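PDB 6IYR: type I modular polyketide synthase from Streptomyces albus subsp. albus, which probably loads an extender acyl group, likely malonyl from malonyl-coenzyme A, through the acyltransferase domain of module 8 in salinomycin assembly. Local coordinates for residues Val173-Gln178 / Gln192-Ala197; Pro213-Gly218 / Arg384-Arg389. One frame throughout, in Å; residues are numbered along the deposited sequence.

Both segments of contact 1 precede those of contact 2 along the chain, and all four belong to the acyltransferase domain. Contact 1 sets helix 172-177 against helix 188-208; strand 215-218 is the next secondary-structure element after that second helix, and it enters contact 2, where it meets helix 379-388. The centres of the two contacts lie about 27 Å apart with the chain's centre between them; their nearest atoms are about 10 Å apart, so the two do not meet. Contact 1 is thus helix-to-helix, whereas contact 2 attaches a helix to the parallel sheet. Strand 215-218 ends at Gly218, where a GxSxG sequence begins that is consistent with the nucleophile elbow of acyltransferases.

Contact 1. Residues Val173-Gln178 / Gln192-Ala197; sequences VDVLRQ and QPALWA
Two helices of the acyltransferase domain meet in a buried contact at Ala194, whose methyl from helix 188-208 faces Val175 and Leu176, consecutive residues near the C-terminal end of helix 172-177. Ala194 CB lies 3.9 Å from Val175 CG2 and 4.1 Å from Leu176 CD2, so one methyl is shared by a branch of each neighbour. The small alanine side chain is consistent with a close approach of the backbones, the CA atoms of Leu176 and Ala194 being 6.9 Å apart. The two partners reach it differently. Val175 sets out toward the other helix from its CA, and chi1 of 27°, measured to CG1, is well off a staggered value and goes with CG2 lying against the alanine. Leu176 starts off to the side, but CG lies anti to its carbonyl carbon (chi1 -65°) and the chain then carries CD2 to the methyl. Leu176 also packs on Leu157 of helix 151-164 and on Val198 one turn beyond Ala194, while Val175 touches Trp170 and Val190. Just past this apolar patch the shorter helix ends in a Schellman motif, with Gln178 at positive phi as the C-prime residue and Thr179 N bonded to Asp174 O. The Gln178 side chain folds back over the turn: NE2 donates to Val175 O at 2.7 Å, nearly straight at 174°, on a lone pair in the carbonyl plane and within the plane of its own amide. A second bond from NE2 to Pro183 O ties this helix end to the following loop. On the far side of the same helix Arg177 NH2 forms a salt bridge with Asp174 OD1 at 2.7 Å.

Contact 2. Residues Pro213-Gly218 / Arg384-Arg389; sequences PAAVIG and RTLLDR
Leu386 of helix 379-388 and Ile217 of strand 215-218 reach toward each other tip to tip, Leu386 CD1 lying 3.7 Å from Ile217 CG2. The strand belongs to the parallel sheet of the acyltransferase domain, paired with strand 129-132 through backbone bonds of Ala215 and Ile217 with Phe130, while Val216 bonds with Pro349 and Leu351; the helix packs on one face of that sheet. Alternation along the strand sets the pattern: Ala215 and Ile217 leave the strand toward the helix, whereas Val216 between them points away, and its side chain packs on Phe132 and Phe350. Leu386 therefore spans two helix-facing strand residues, its second methyl, CD2, resting more loosely 4.4 Å from Ala215 CB. In Leu386, chi1 of -63° puts CG anti to the carbonyl carbon and chi2 of 169° then turns CD1 to Ile217 and CD2 to Ala215. In Ile217, chi1 of 58° sets CG1 between the backbone N and the carbonyl carbon, leaving CG2 anti to that carbon as the branch that meets the leucine. No hydrogen bond crosses the contact. Around it, Leu386 also packs on Val129, Leu351 and Phe394, and Ile217 on Val131 and Leu351, which continues the apolar layer across the neighbouring strands. At the end of the strand, Gly218 opens a GxSxG sequence consistent with a nucleophile elbow, and its carbonyl O accepts a hydrogen bond from Thr353 OG1.

Contact 1. Residues Val173-Gln178 / Gln192-Ala197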
loop_
_atom_site.group_PDB
_atom_site.type_symbol
_atom_site.label_atom_id
_atom_site.label_comp_id
_atom_site.label_asym_id
_atom_site.label_seq_id
_atom_site.Cartn_x
_atom_site.Cartn_y
_atom_site.Cartn_z
ATOM N N VAL A 173 19.699 0.371 -0.740
ATOM C CA VAL A 173 19.481 1.468 -1.681
ATOM C C VAL A 173 19.927 1.054 -3.065
ATOM O O VAL A 173 19.220 1.311 -4.047
ATOM C CB VAL A 173 20.144 2.769 -1.224
ATOM C CG1 VAL A 173 20.087 3.803 -2.332
ATOM C CG2 VAL A 173 19.418 3.307 0.006
ATOM N N ASP A 174 21.024 0.298 -3.149
ATOM C CA ASP A 174 21.451 -0.205 -4.453
ATOM C C ASP A 174 20.469 -1.175 -5.105
ATOM O O ASP A 174 20.311 -1.187 -6.331
ATOM C CB ASP A 174 22.829 -0.825 -4.385
ATOM C CG ASP A 174 23.919 0.203 -4.138
ATOM O OD1 ASP A 174 23.641 1.405 -4.258
ATOM O OD2 ASP A 174 25.023 -0.198 -3.744
ATOM N N VAL A 175 19.836 -2.019 -4.302
ATOM C CA VAL A 175 18.810 -2.919 -4.846
ATOM C C VAL A 175 17.579 -2.123 -5.287
ATOM O O VAL A 175 16.957 -2.437 -6.298
ATOM C CB VAL A 175 18.474 -4.070 -3.871
ATOM C CG1 VAL A 175 18.739 -3.642 -2.456
ATOM C CG2 VAL A 175 17.004 -4.498 -3.959
ATOM N N LEU A 176 17.148 -1.149 -4.499
ATOM C CA LEU A 176 16.015 -0.334 -4.907
ATOM C C LEU A 176 16.281 0.330 -6.251
ATOM O O LEU A 176 15.379 0.418 -7.088
ATOM C CB LEU A 176 15.694 0.737 -3.893
ATOM C CG LEU A 176 15.222 0.197 -2.538
ATOM C CD1 LEU A 176 14.696 1.340 -1.681
ATOM C CD2 LEU A 176 14.139 -0.819 -2.744
ATOM N N ARG A 177 17.502 0.815 -6.437
ATOM C CA ARG A 177 17.881 1.489 -7.684
ATOM C C ARG A 177 18.119 0.469 -8.791
ATOM O O ARG A 177 18.136 0.805 -9.958
ATOM C CB ARG A 177 19.163 2.292 -7.478
ATOM C CG ARG A 177 18.950 3.625 -6.806
ATOM C CD ARG A 177 20.226 4.138 -6.167
ATOM N NE ARG A 177 21.280 4.335 -7.150
ATOM C CZ ARG A 177 22.572 4.058 -6.952
ATOM N NH1 ARG A 177 23.447 4.242 -7.939
ATOM N NH2 ARG A 177 22.996 3.591 -5.780
ATOM N N GLN A 178 18.377 -0.775 -8.413
ATOM C CA GLN A 178 18.896 -1.773 -9.352
ATOM C C GLN A 178 20.173 -1.305 -10.055
ATOM O O GLN A 178 20.333 -1.493 -11.246
ATOM C CB GLN A 178 17.821 -2.201 -10.348
ATOM C CG GLN A 178 16.736 -3.073 -9.726
ATOM C CD GLN A 178 17.308 -4.407 -9.250
ATOM O OE1 GLN A 178 17.621 -5.264 -10.064
ATOM N NE2 GLN A 178 17.584 -4.521 -7.945
ATOM N N GLN A 192 11.736 -9.547 -1.461
ATOM C CA GLN A 192 10.782 -9.478 -0.360
ATOM C C GLN A 192 11.215 -8.481 0.742
ATOM O O GLN A 192 10.430 -7.641 1.176
ATOM C CB GLN A 192 10.450 -10.878 0.223
ATOM C CG GLN A 192 9.676 -11.720 -0.780
ATOM C CD GLN A 192 8.992 -12.972 -0.229
ATOM O OE1 GLN A 192 8.376 -13.726 -0.975
ATOM N NE2 GLN A 192 9.088 -13.193 1.048
ATOM N N PRO A 193 12.478 -8.531 1.161
ATOM C CA PRO A 193 12.915 -7.597 2.193
ATOM C C PRO A 193 13.020 -6.140 1.694
ATOM O O PRO A 193 12.867 -5.211 2.492
ATOM C CB PRO A 193 14.291 -8.103 2.571
ATOM C CG PRO A 193 14.316 -9.524 2.119
ATOM C CD PRO A 193 13.448 -9.594 0.921
ATOM N N ALA A 194 13.375 -5.961 0.422
ATOM C CA ALA A 194 13.423 -4.628 -0.191
ATOM C C ALA A 194 12.017 -4.008 -0.160
ATOM O O ALA A 194 11.797 -2.851 0.265
ATOM C CB ALA A 194 13.933 -4.775 -1.612
ATOM N N LEU A 195 11.030 -4.812 -0.518
ATOM C CA LEU A 195 9.657 -4.334 -0.478
ATOM C C LEU A 195 9.206 -4.062 0.956
ATOM O O LEU A 195 8.487 -3.133 1.212
ATOM C CB LEU A 195 8.692 -5.304 -1.128
ATOM C CG LEU A 195 8.612 -5.250 -2.665
ATOM C CD1 LEU A 195 7.705 -6.379 -3.201
ATOM C CD2 LEU A 195 8.084 -3.882 -3.081
ATOM N N TRP A 196 9.556 -4.953 1.865
ATOM C CA TRP A 196 9.288 -4.749 3.270
ATOM C C TRP A 196 9.755 -3.333 3.700
ATOM O O TRP A 196 9.002 -2.600 4.339
ATOM C CB TRP A 196 10.013 -5.831 4.093
ATOM C CG TRP A 196 9.933 -5.557 5.572
ATOM C CD1 TRP A 196 8.865 -5.737 6.366
ATOM C CD2 TRP A 196 10.949 -5.007 6.373
ATOM N NE1 TRP A 196 9.154 -5.358 7.635
ATOM C CE2 TRP A 196 10.428 -4.872 7.666
ATOM C CE3 TRP A 196 12.227 -4.521 6.114
ATOM C CZ2 TRP A 196 11.156 -4.326 8.708
ATOM C CZ3 TRP A 196 12.966 -4.041 7.164
ATOM C CH2 TRP A 196 12.415 -3.895 8.429
ATOM N N ALA A 197 11.006 -3.019 3.417
ATOM C CA ALA A 197 11.628 -1.785 3.851
ATOM C C ALA A 197 10.981 -0.566 3.231
ATOM O O ALA A 197 10.719 0.426 3.928
ATOM C CB ALA A 197 13.105 -1.806 3.505
#

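Contact 2. Residues Pro213-Gly218 / Arg384-Arg389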
loop_
_atom_site.group_PDB
_atom_site.type_symbol
_atom_site.label_atom_id
_atom_site.label_comp_id
_atom_site.label_asym_id
_atom_site.label_seq_id
_atom_site.Cartn_x
_atom_site.Cartn_y
_atom_site.Cartn_z
ATOM N N PRO A 213 -2.428 5.643 11.575
ATOM C CA PRO A 213 -3.399 4.614 11.215
ATOM C C PRO A 213 -4.351 4.284 12.345
ATOM O O PRO A 213 -3.908 4.024 13.442
ATOM C CB PRO A 213 -2.530 3.393 10.853
ATOM C CG PRO A 213 -1.116 3.739 11.238
ATOM C CD PRO A 213 -1.076 5.119 11.826
ATOM N N ALA A 214 -5.610 4.039 12.012
ATOM C CA ALA A 214 -6.548 3.440 12.954
ATOM C C ALA A 214 -6.477 1.919 12.964
ATOM O O ALA A 214 -6.945 1.266 13.908
ATOM C CB ALA A 214 -7.961 3.862 12.630
ATOM N N ALA A 215 -5.947 1.360 11.886
ATOM C CA ALA A 215 -5.685 -0.071 11.818
ATOM C C ALA A 215 -4.779 -0.385 10.626
ATOM O O ALA A 215 -4.649 0.436 9.702
ATOM C CB ALA A 215 -6.995 -0.848 11.714
ATOM N N VAL A 216 -4.084 -1.516 10.729
ATOM C CA VAL A 216 -3.270 -2.063 9.650
ATOM C C VAL A 216 -3.742 -3.454 9.210
ATOM O O VAL A 216 -4.285 -4.274 9.976
ATOM C CB VAL A 216 -1.768 -2.106 9.972
ATOM C CG1 VAL A 216 -1.244 -0.714 10.378
ATOM C CG2 VAL A 216 -1.486 -3.121 11.081
ATOM N N ILE A 217 -3.603 -3.684 7.922
ATOM C CA ILE A 217 -3.887 -4.972 7.343
ATOM C C ILE A 217 -2.769 -5.293 6.372
ATOM O O ILE A 217 -2.257 -4.437 5.681
ATOM C CB ILE A 217 -5.274 -5.121 6.703
ATOM C CG1 ILE A 217 -5.501 -4.091 5.617
ATOM C CG2 ILE A 217 -6.364 -5.083 7.752
ATOM C CD1 ILE A 217 -6.807 -4.318 4.907
ATOM N N GLY A 218 -2.401 -6.552 6.353
ATOM C CA GLY A 218 -1.304 -7.015 5.520
ATOM C C GLY A 218 -1.741 -8.217 4.702
ATOM O O GLY A 218 -2.729 -8.915 5.037
ATOM N N ARG A 384 -14.073 -6.432 4.805
ATOM C CA ARG A 384 -15.470 -6.423 5.176
ATOM C C ARG A 384 -15.613 -6.112 6.658
ATOM O O ARG A 384 -16.474 -5.371 7.046
ATOM C CB ARG A 384 -16.136 -7.741 4.817
ATOM C CG ARG A 384 -16.497 -7.856 3.350
ATOM C CD ARG A 384 -17.130 -9.184 3.020
ATOM N NE ARG A 384 -17.462 -9.276 1.609
ATOM C CZ ARG A 384 -18.637 -8.942 1.109
ATOM N NH1 ARG A 384 -18.865 -9.046 -0.182
ATOM N NH2 ARG A 384 -19.586 -8.504 1.907
ATOM N N THR A 385 -14.749 -6.685 7.472
ATOM C CA THR A 385 -14.754 -6.421 8.896
ATOM C C THR A 385 -14.556 -4.928 9.163
ATOM O O THR A 385 -15.303 -4.327 9.940
ATOM C CB THR A 385 -13.650 -7.228 9.556
ATOM O OG1 THR A 385 -14.065 -8.589 9.542
ATOM C CG2 THR A 385 -13.403 -6.814 10.992
ATOM N N LEU A 386 -13.602 -4.314 8.463
ATOM C CA LEU A 386 -13.297 -2.905 8.702
ATOM C C LEU A 386 -14.398 -1.968 8.211
ATOM O O LEU A 386 -14.760 -0.994 8.878
ATOM C CB LEU A 386 -11.942 -2.527 8.113
ATOM C CG LEU A 386 -10.833 -3.311 8.791
ATOM C CD1 LEU A 386 -9.501 -3.184 8.098
ATOM C CD2 LEU A 386 -10.658 -2.853 10.220
ATOM N N LEU A 387 -14.993 -2.338 7.100
ATOM C CA LEU A 387 -16.084 -1.597 6.530
ATOM C C LEU A 387 -17.240 -1.603 7.510
ATOM O O LEU A 387 -17.838 -0.565 7.786
ATOM C CB LEU A 387 -16.510 -2.260 5.238
ATOM C CG LEU A 387 -16.166 -1.560 3.929
ATOM C CD1 LEU A 387 -15.123 -0.451 3.986
ATOM C CD2 LEU A 387 -15.920 -2.571 2.843
ATOM N N ASP A 388 -17.550 -2.776 8.047
ATOM C CA ASP A 388 -18.620 -2.893 9.037
ATOM C C ASP A 388 -18.361 -2.109 10.322
ATOM O O ASP A 388 -19.271 -1.626 10.947
ATOM C CB ASP A 388 -18.887 -4.348 9.388
ATOM C CG ASP A 388 -20.361 -4.623 9.502
ATOM O OD1 ASP A 388 -21.045 -4.552 8.461
ATOM O OD2 ASP A 388 -20.873 -4.642 10.632
ATOM N N ARG A 389 -17.104 -1.927 10.665
ATOM C CA ARG A 389 -16.742 -1.063 11.758
ATOM C C ARG A 389 -16.640 0.415 11.377
ATOM O O ARG A 389 -16.267 1.234 12.207
ATOM C CB ARG A 389 -15.463 -1.580 12.410
ATOM C CG ARG A 389 -15.703 -2.957 13.042
ATOM C CD ARG A 389 -14.411 -3.665 13.324
ATOM N NE ARG A 389 -13.578 -2.932 14.271
ATOM C CZ ARG A 389 -13.660 -3.085 15.594
ATOM N NH1 ARG A 389 -14.528 -3.946 16.081
ATOM N NH2 ARG A 389 -12.881 -2.398 16.432
#